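Fluoroacetyl-CoA thioesterase FlK (Streptomyces cattleya, PDB 3KVU) hydrolyses fluoroacetyl-CoA to fluoroacetate and CoA as a homodimeric thioesterase, and so protects its producer against fluoroacetate. Local coordinates at residues Leu68-Cys73 against Glu119-His124; Arg24-Glu29 against Val39-Phe44. The protein carries 1 engineered substitution. All blocks are in the same frame, centred on the assembly; numbering follows the deposited sequence.

Interaction 1: residues Leu68-Cys73 against Glu119-His124. With ACO (acetyl coenzyme *a), chain F.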
loop_
_atom_site.group_PDB
_atom_site.type_symbol
_atom_site.label_atom_id
_atom_site.label_comp_id
_atom_site.label_asym_id
_atom_site.label_seq_id
_atom_site.Cartn_x
_atom_site.Cartn_y
_atom_site.Cartn_z
ATOM N N LEU A 68 10.062 -10.194 2.595
ATOM C CA LEU A 68 9.689 -8.758 2.493
ATOM C C LEU A 68 9.073 -8.533 1.098
ATOM O O LEU A 68 9.483 -9.148 0.144
ATOM C CB LEU A 68 10.952 -7.872 2.693
ATOM C CG LEU A 68 11.747 -8.034 4.028
ATOM C CD1 LEU A 68 12.995 -7.183 4.081
ATOM C CD2 LEU A 68 10.936 -7.796 5.312
ATOM N N GLY A 69 8.085 -7.647 0.984
ATOM C CA GLY A 69 7.628 -7.191 -0.367
ATOM C C GLY A 69 8.555 -6.274 -1.104
ATOM O O GLY A 69 9.070 -5.347 -0.558
ATOM N N THR A 70 8.796 -6.542 -2.361
ATOM C CA THR A 70 9.771 -5.818 -3.066
ATOM C C THR A 70 9.120 -5.044 -4.171
ATOM O O THR A 70 9.700 -4.071 -4.604
ATOM C CB THR A 70 10.849 -6.756 -3.560
ATOM O OG1 THR A 70 10.216 -7.899 -4.105
ATOM C CG2 THR A 70 11.681 -7.261 -2.384
ATOM N N ALA A 71 7.889 -5.419 -4.593
ATOM C CA ALA A 71 7.130 -4.645 -5.602
ATOM C C ALA A 71 5.647 -4.839 -5.363
ATOM O O ALA A 71 5.242 -5.926 -4.939
ATOM C CB ALA A 71 7.521 -5.051 -7.041
ATOM N N ILE A 72 4.831 -3.794 -5.580
ATOM C CA ILE A 72 3.364 -3.912 -5.583
ATOM C C ILE A 72 2.788 -3.174 -6.792
ATOM O O ILE A 72 3.235 -2.067 -7.108
ATOM C CB ILE A 72 2.698 -3.527 -4.226
ATOM C CG1 ILE A 72 1.185 -3.837 -4.284
ATOM C CG2 ILE A 72 3.012 -2.065 -3.727
ATOM C CD1 ILE A 72 0.817 -5.322 -3.877
ATOM N N CYS A 73 1.884 -3.787 -7.540
ATOM C CA CYS A 73 1.354 -3.094 -8.738
ATOM C C CYS A 73 -0.098 -3.460 -8.877
ATOM O O CYS A 73 -0.387 -4.544 -9.320
ATOM C CB CYS A 73 2.148 -3.466 -9.964
ATOM S SG CYS A 73 1.933 -2.363 -11.327
ATOM N N GLU A 119 5.492 -8.751 -5.594
ATOM C CA GLU A 119 6.773 -9.494 -5.584
ATOM C C GLU A 119 7.270 -9.572 -4.156
ATOM O O GLU A 119 7.097 -8.593 -3.371
ATOM C CB GLU A 119 7.838 -8.846 -6.478
ATOM C CG GLU A 119 9.025 -9.783 -6.707
ATOM C CD GLU A 119 10.204 -9.126 -7.206
ATOM O OE1 GLU A 119 10.715 -8.246 -6.470
ATOM O OE2 GLU A 119 10.650 -9.523 -8.320
ATOM N N ARG A 120 7.740 -10.752 -3.735
ATOM C CA ARG A 120 8.393 -10.827 -2.424
ATOM C C ARG A 120 9.795 -11.410 -2.519
ATOM O O ARG A 120 10.134 -12.074 -3.496
ATOM C CB ARG A 120 7.578 -11.529 -1.307
ATOM C CG ARG A 120 6.099 -11.262 -1.333
ATOM C CD ARG A 120 5.403 -11.872 -0.154
ATOM N NE ARG A 120 5.955 -11.503 1.150
ATOM C CZ ARG A 120 5.807 -10.331 1.780
ATOM N NH1 ARG A 120 5.099 -9.327 1.246
ATOM N NH2 ARG A 120 6.344 -10.154 2.988
ATOM N N ALA A 121 10.631 -11.103 -1.535
ATOM C CA ALA A 121 11.987 -11.658 -1.532
ATOM C C ALA A 121 12.152 -12.510 -0.292
ATOM O O ALA A 121 11.810 -12.050 0.814
ATOM C CB ALA A 121 13.016 -10.549 -1.540
ATOM N N VAL A 122 12.634 -13.758 -0.449
ATOM C CA VAL A 122 12.830 -14.562 0.759
ATOM C C VAL A 122 14.110 -14.073 1.444
ATOM O O VAL A 122 15.125 -13.903 0.778
ATOM C CB VAL A 122 12.948 -16.055 0.458
ATOM C CG1 VAL A 122 13.319 -16.773 1.698
ATOM C CG2 VAL A 122 11.667 -16.585 -0.073
ATOM N N ILE A 123 14.063 -13.853 2.740
ATOM C CA ILE A 123 15.257 -13.412 3.433
ATOM C C ILE A 123 15.602 -14.306 4.633
ATOM O O ILE A 123 14.761 -15.073 5.086
ATOM C CB ILE A 123 15.097 -12.008 3.988
ATOM C CG1 ILE A 123 13.818 -11.941 4.867
ATOM C CG2 ILE A 123 15.296 -10.995 2.823
ATOM C CD1 ILE A 123 13.820 -10.894 6.047
ATOM N N HIS A 124 16.827 -14.128 5.142
ATOM C CA HIS A 124 17.207 -14.623 6.468
ATOM C C HIS A 124 16.998 -13.602 7.588
ATOM O O HIS A 124 17.665 -12.555 7.669
ATOM C CB HIS A 124 18.657 -15.120 6.364
ATOM C CG HIS A 124 18.808 -16.374 5.554
ATOM N ND1 HIS A 124 19.341 -16.394 4.274
ATOM C CD2 HIS A 124 18.506 -17.659 5.856
ATOM C CE1 HIS A 124 19.335 -17.635 3.825
ATOM N NE2 HIS A 124 18.815 -18.415 4.755
HETATM N N1A ACO F . 19.070 -2.179 2.566
HETATM C C2A ACO F . 19.013 -3.321 3.271
HETATM N N3A ACO F . 19.803 -4.402 3.017
HETATM C C4A ACO F . 20.736 -4.439 2.014
HETATM C C5A ACO F . 20.850 -3.211 1.197
HETATM C C6A ACO F . 19.950 -2.063 1.535
HETATM N N6A ACO F . 20.009 -0.915 0.821
HETATM N N7A ACO F . 21.809 -3.462 0.278
HETATM C C8A ACO F . 22.274 -4.726 0.484
HETATM N N9A ACO F . 21.660 -5.325 1.536
HETATM C C1B ACO F . 21.945 -6.755 1.983
HETATM C C2B ACO F . 23.321 -7.219 2.544
HETATM O O2B ACO F . 24.441 -7.237 1.637
HETATM C C3B ACO F . 22.990 -8.607 3.116
HETATM O O3B ACO F . 23.017 -9.613 2.072
HETATM P P3B ACO F . 23.609 -11.132 2.158
HETATM O O7A ACO F . 24.792 -10.886 3.079
HETATM O O8A ACO F . 22.455 -11.971 2.687
HETATM O O9A ACO F . 24.003 -11.595 0.760
HETATM C C4B ACO F . 21.573 -8.358 3.695
HETATM O O4B ACO F . 21.005 -7.240 2.957
HETATM C C5B ACO F . 20.575 -9.546 3.887
HETATM O O5B ACO F . 20.000 -10.127 2.695
HETATM P P1A ACO F . 18.987 -9.363 1.660
HETATM O O1A ACO F . 18.403 -8.234 2.475
HETATM O O2A ACO F . 18.058 -10.438 1.147
HETATM O O3A ACO F . 19.931 -8.806 0.402
HETATM P P2A ACO F . 19.725 -7.915 -0.994
HETATM O O4A ACO F . 19.350 -8.831 -2.143
HETATM O O5A ACO F . 20.945 -7.006 -1.203
HETATM O O6A ACO F . 18.441 -6.922 -0.899
HETATM C CBP ACO F . 16.279 -7.298 0.132
HETATM C CCP ACO F . 17.121 -7.413 -1.141
HETATM C CDP ACO F . 14.849 -7.832 0.156
HETATM C CEP ACO F . 16.803 -6.489 1.315
HETATM C CAP ACO F . 15.559 -6.049 -0.453
HETATM O OAP ACO F . 16.184 -5.341 -1.534
HETATM C C9P ACO F . 15.077 -4.995 0.488
HETATM O O9P ACO F . 15.526 -4.663 1.594
HETATM N N8P ACO F . 14.027 -4.470 -0.107
HETATM C C7P ACO F . 13.166 -3.454 0.395
HETATM C C6P ACO F . 12.995 -3.875 1.828
HETATM C C5P ACO F . 11.557 -3.722 2.115
HETATM O O5P ACO F . 10.781 -4.053 1.235
HETATM N N4P ACO F . 11.229 -3.264 3.305
HETATM C C3P ACO F . 9.858 -3.040 3.756
HETATM C C2P ACO F . 8.963 -3.939 2.954
HETATM S S1P ACO F . 8.282 -4.995 4.179
HETATM C C ACO F . 6.687 -5.142 3.869
HETATM O O ACO F . 5.982 -4.708 4.734
HETATM C CH3 ACO F . 6.199 -5.779 2.621
#
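Leu-68 and Ala-121 form an antiparallel hydrogen-bonded pair. Leu-68 N donates to Ala-121 O at 3.1 Å, and Ala-121 N returns a bond to Leu-68 O at 2.8 Å. The Leu-68 side chain crosses that of Ile-123 at about a right angle, with CG 4.1 Å from Ile-123 CD1. Leu-68 CD2 lies 4.0 Å from S1P of acetyl-CoA. Glu-119 faces both Thr-70 and Ala-71, a classic beta bulge. Thr-70 N gives a 2.8 Å bond to Glu-119 O from above the carbonyl plane; the bond from Ala-71 N to the same oxygen is weak. Glu-119 CG stands anti to N (chi1 -167°), and the extended chain carries OE1 to a salt bridge with Arg-99. The Thr-70 hydroxyl is modelled implausibly close to OE1, so that bond is doubtful in detail. Thr-70 CG2 packs on Ala-121 CB at 3.6 Å. The Arg-120 guanidinium lies with one face against Gly-69 N, and its NE bonds Ser-67 OG. Gly-69 and Arg-120 belong to the substrate site. Strand 65-75 is an edge strand within this chain, next to 112-124. Helix 42-57 packs on Arg-120, and Phe-128 of helix 125-135 on Leu-68 and Ile-123. Ala-71 to Cys-73 pair antiparallel with a second-subunit strand, continuing the sheet.

Interaction 2: residues Arg24-Glu29 against Val39-Phe44; sequences RHLYPE and VFASGF. Engineered in segment 39-44: Ser-42 (natural residue Thr). With ACO (acetyl coenzyme *a), chain E.
Leu-26 and Phe-44 carry most of this contact by a CH-pi interaction. Leu-26 CD1 sits over the centre of the Phe-44 ring, 3.8 Å from its centroid and 13° off the normal. Leu-26 CG is anti to the backbone N (chi1 -164°), which sends the branched end across the ring face. The two side chains run antiparallel alongside each other. The backbone joins in at the rim of the ring: Leu-26 N is 3.6 Å from Phe-44 CE2, and the carbonyl carbon of His-25 lies at the ring edge. The other contacts are apolar. Leu-26 CD2 reaches Gly-43 CA at 4.0 Å and lies 4.5 Å from Ala-41 CB. Gly-43 has no side chain, and the methyl comes close to its backbone. One polar bond of 39-44 goes to the ligand. Ser-42, an engineered residue, donates from N to the acetyl O of acetyl-CoA at 3.0 Å. Its OG is hydrogen-bonded to His-76 ND1 and lies 3.3 Å from the acetyl CH3. Ala-41 is the N-cap residue of helix 42-57. A backbone N-H at a helix start holding the thioester carbonyl is consistent with the oxyanion-hole arrangement of hotdog-fold thioesterases, and Ser-42 is an active-site position.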
loop_
_atom_site.group_PDB
_atom_site.type_symbol
_atom_site.label_atom_id
_atom_site.label_comp_id
_atom_site.label_asym_id
_atom_site.label_seq_id
_atom_site.Cartn_x
_atom_site.Cartn_y
_atom_site.Cartn_z
ATOM N N ARG A 24 -8.293 7.427 6.919
ATOM C CA ARG A 24 -7.792 8.253 7.999
ATOM C C ARG A 24 -6.998 7.537 9.070
ATOM O O ARG A 24 -6.361 8.178 9.902
ATOM C CB ARG A 24 -8.932 9.005 8.661
ATOM C CG ARG A 24 -10.089 8.137 8.971
ATOM C CD ARG A 24 -11.011 8.876 9.821
ATOM N NE ARG A 24 -10.451 8.955 11.145
ATOM C CZ ARG A 24 -11.084 8.590 12.252
ATOM N NH1 ARG A 24 -12.320 8.126 12.176
ATOM N NH2 ARG A 24 -10.476 8.689 13.430
ATOM N N HIS A 25 -7.093 6.222 9.129
ATOM C CA HIS A 25 -6.332 5.464 10.118
ATOM C C HIS A 25 -4.949 5.037 9.574
ATOM O O HIS A 25 -4.097 4.643 10.328
ATOM C CB HIS A 25 -7.138 4.245 10.637
ATOM C CG HIS A 25 -8.410 4.606 11.339
ATOM N ND1 HIS A 25 -8.450 4.987 12.668
ATOM C CD2 HIS A 25 -9.687 4.703 10.882
ATOM C CE1 HIS A 25 -9.698 5.285 13.005
ATOM N NE2 HIS A 25 -10.464 5.131 11.935
ATOM N N LEU A 26 -4.765 5.085 8.256
ATOM C CA LEU A 26 -3.476 4.809 7.656
ATOM C C LEU A 26 -2.535 5.905 8.073
ATOM O O LEU A 26 -1.408 5.654 8.553
ATOM C CB LEU A 26 -3.544 4.763 6.168
ATOM C CG LEU A 26 -2.279 4.095 5.614
ATOM C CD1 LEU A 26 -2.157 2.643 6.098
ATOM C CD2 LEU A 26 -2.342 4.132 4.205
ATOM N N TYR A 27 -3.002 7.134 7.931
ATOM C CA TYR A 27 -2.186 8.234 8.393
ATOM C C TYR A 27 -2.956 9.189 9.243
ATOM O O TYR A 27 -3.437 10.216 8.750
ATOM C CB TYR A 27 -1.553 8.921 7.219
ATOM C CG TYR A 27 -0.253 8.264 6.790
ATOM C CD1 TYR A 27 0.982 8.622 7.390
ATOM C CD2 TYR A 27 -0.251 7.304 5.787
ATOM C CE1 TYR A 27 2.192 8.043 6.934
ATOM C CE2 TYR A 27 0.915 6.727 5.353
ATOM C CZ TYR A 27 2.140 7.107 5.935
ATOM O OH TYR A 27 3.251 6.462 5.489
ATOM N N PRO A 28 -3.082 8.866 10.529
ATOM C CA PRO A 28 -3.701 9.805 11.510
ATOM C C PRO A 28 -3.081 11.236 11.506
ATOM O O PRO A 28 -3.769 12.205 11.905
ATOM C CB PRO A 28 -3.476 9.105 12.830
ATOM C CG PRO A 28 -3.451 7.647 12.479
ATOM C CD PRO A 28 -2.667 7.600 11.162
ATOM N N GLU A 29 -1.824 11.327 11.022
ATOM C CA GLU A 29 -0.998 12.558 10.898
ATOM C C GLU A 29 -1.490 13.521 9.814
ATOM O O GLU A 29 -1.213 14.740 9.878
ATOM C CB GLU A 29 0.454 12.247 10.461
ATOM C CG GLU A 29 1.307 11.342 11.296
ATOM C CD GLU A 29 1.251 9.829 10.958
ATOM O OE1 GLU A 29 2.160 9.173 11.497
ATOM O OE2 GLU A 29 0.354 9.268 10.237
ATOM N N VAL A 39 -13.731 4.727 3.796
ATOM C CA VAL A 39 -13.575 3.527 3.011
ATOM C C VAL A 39 -12.173 2.963 3.295
ATOM O O VAL A 39 -11.333 3.676 3.854
ATOM C CB VAL A 39 -13.828 3.717 1.515
ATOM C CG1 VAL A 39 -15.282 4.153 1.316
ATOM C CG2 VAL A 39 -12.813 4.724 0.860
ATOM N N PHE A 40 -12.022 1.658 3.001
ATOM C CA PHE A 40 -10.790 0.878 3.004
ATOM C C PHE A 40 -9.654 1.548 2.196
ATOM O O PHE A 40 -9.705 1.673 0.956
ATOM C CB PHE A 40 -11.117 -0.513 2.401
ATOM C CG PHE A 40 -10.128 -1.654 2.768
ATOM C CD1 PHE A 40 -9.547 -1.756 4.035
ATOM C CD2 PHE A 40 -9.864 -2.663 1.841
ATOM C CE1 PHE A 40 -8.645 -2.833 4.352
ATOM C CE2 PHE A 40 -8.972 -3.720 2.163
ATOM C CZ PHE A 40 -8.371 -3.784 3.443
ATOM N N ALA A 41 -8.603 1.947 2.903
ATOM C CA ALA A 41 -7.495 2.625 2.266
ATOM C C ALA A 41 -6.711 1.744 1.205
ATOM O O ALA A 41 -6.614 0.517 1.361
ATOM C CB ALA A 41 -6.636 3.129 3.336
ATOM N N SER A 42 -6.132 2.320 0.158
ATOM C CA SER A 42 -5.265 1.526 -0.747
ATOM C C SER A 42 -4.083 0.850 -0.030
ATOM O O SER A 42 -3.709 -0.255 -0.372
ATOM C CB SER A 42 -4.737 2.329 -1.926
ATOM O OG SER A 42 -5.801 2.614 -2.843
ATOM N N GLY A 43 -3.559 1.496 0.996
ATOM C CA GLY A 43 -2.450 0.954 1.738
ATOM C C GLY A 43 -2.807 -0.256 2.586
ATOM O O GLY A 43 -2.005 -1.207 2.653
ATOM N N PHE A 44 -3.918 -0.160 3.321
ATOM C CA PHE A 44 -4.506 -1.276 4.032
ATOM C C PHE A 44 -4.870 -2.438 3.103
ATOM O O PHE A 44 -4.736 -3.605 3.478
ATOM C CB PHE A 44 -5.717 -0.844 4.791
ATOM C CG PHE A 44 -5.389 -0.162 6.049
ATOM C CD1 PHE A 44 -4.440 -0.714 6.927
ATOM C CD2 PHE A 44 -5.933 1.036 6.337
ATOM C CE1 PHE A 44 -4.094 -0.055 8.083
ATOM C CE2 PHE A 44 -5.604 1.714 7.510
ATOM C CZ PHE A 44 -4.678 1.167 8.388
HETATM C CAP ACO E . -12.729 3.313 -10.191
HETATM O OAP ACO E . -11.388 3.000 -10.694
HETATM C C9P ACO E . -12.871 3.908 -8.790
HETATM O O9P ACO E . -13.339 5.041 -8.682
HETATM N N8P ACO E . -12.480 3.165 -7.739
HETATM C C7P ACO E . -12.514 3.433 -6.316
HETATM C C6P ACO E . -11.104 3.175 -5.814
HETATM C C5P ACO E . -11.011 3.307 -4.302
HETATM O O5P ACO E . -11.800 2.874 -3.500
HETATM N N4P ACO E . -10.023 3.901 -3.686
HETATM C C3P ACO E . -10.197 3.907 -2.251
HETATM C C2P ACO E . -8.828 4.185 -1.747
HETATM S S1P ACO E . -8.684 5.871 -1.264
HETATM C C ACO E . -7.174 5.575 -0.737
HETATM O O ACO E . -7.021 5.225 0.421
HETATM C CH3 ACO E . -6.163 5.691 -1.833
#

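Interaction 2 comes first along the chain and closes before interaction 1 opens. Helix 42-57 begins in interaction 2, and strand 65-75 of interaction 1 is the next element after it. The two centres are 22 Å apart, on opposite sides of the chain's centre; their nearest atoms are about 7 Å apart and do not touch. Interaction 1 is part of the antiparallel sheet, while interaction 2 joins helix 23-26 to the start of helix 42-57. Each segment pair meets a different acetyl-CoA. The ligand at 39-44 is also bonded to Gly-69 O of the second subunit. This site draws on both subunits, and by the symmetry of the homodimer the other probably does too.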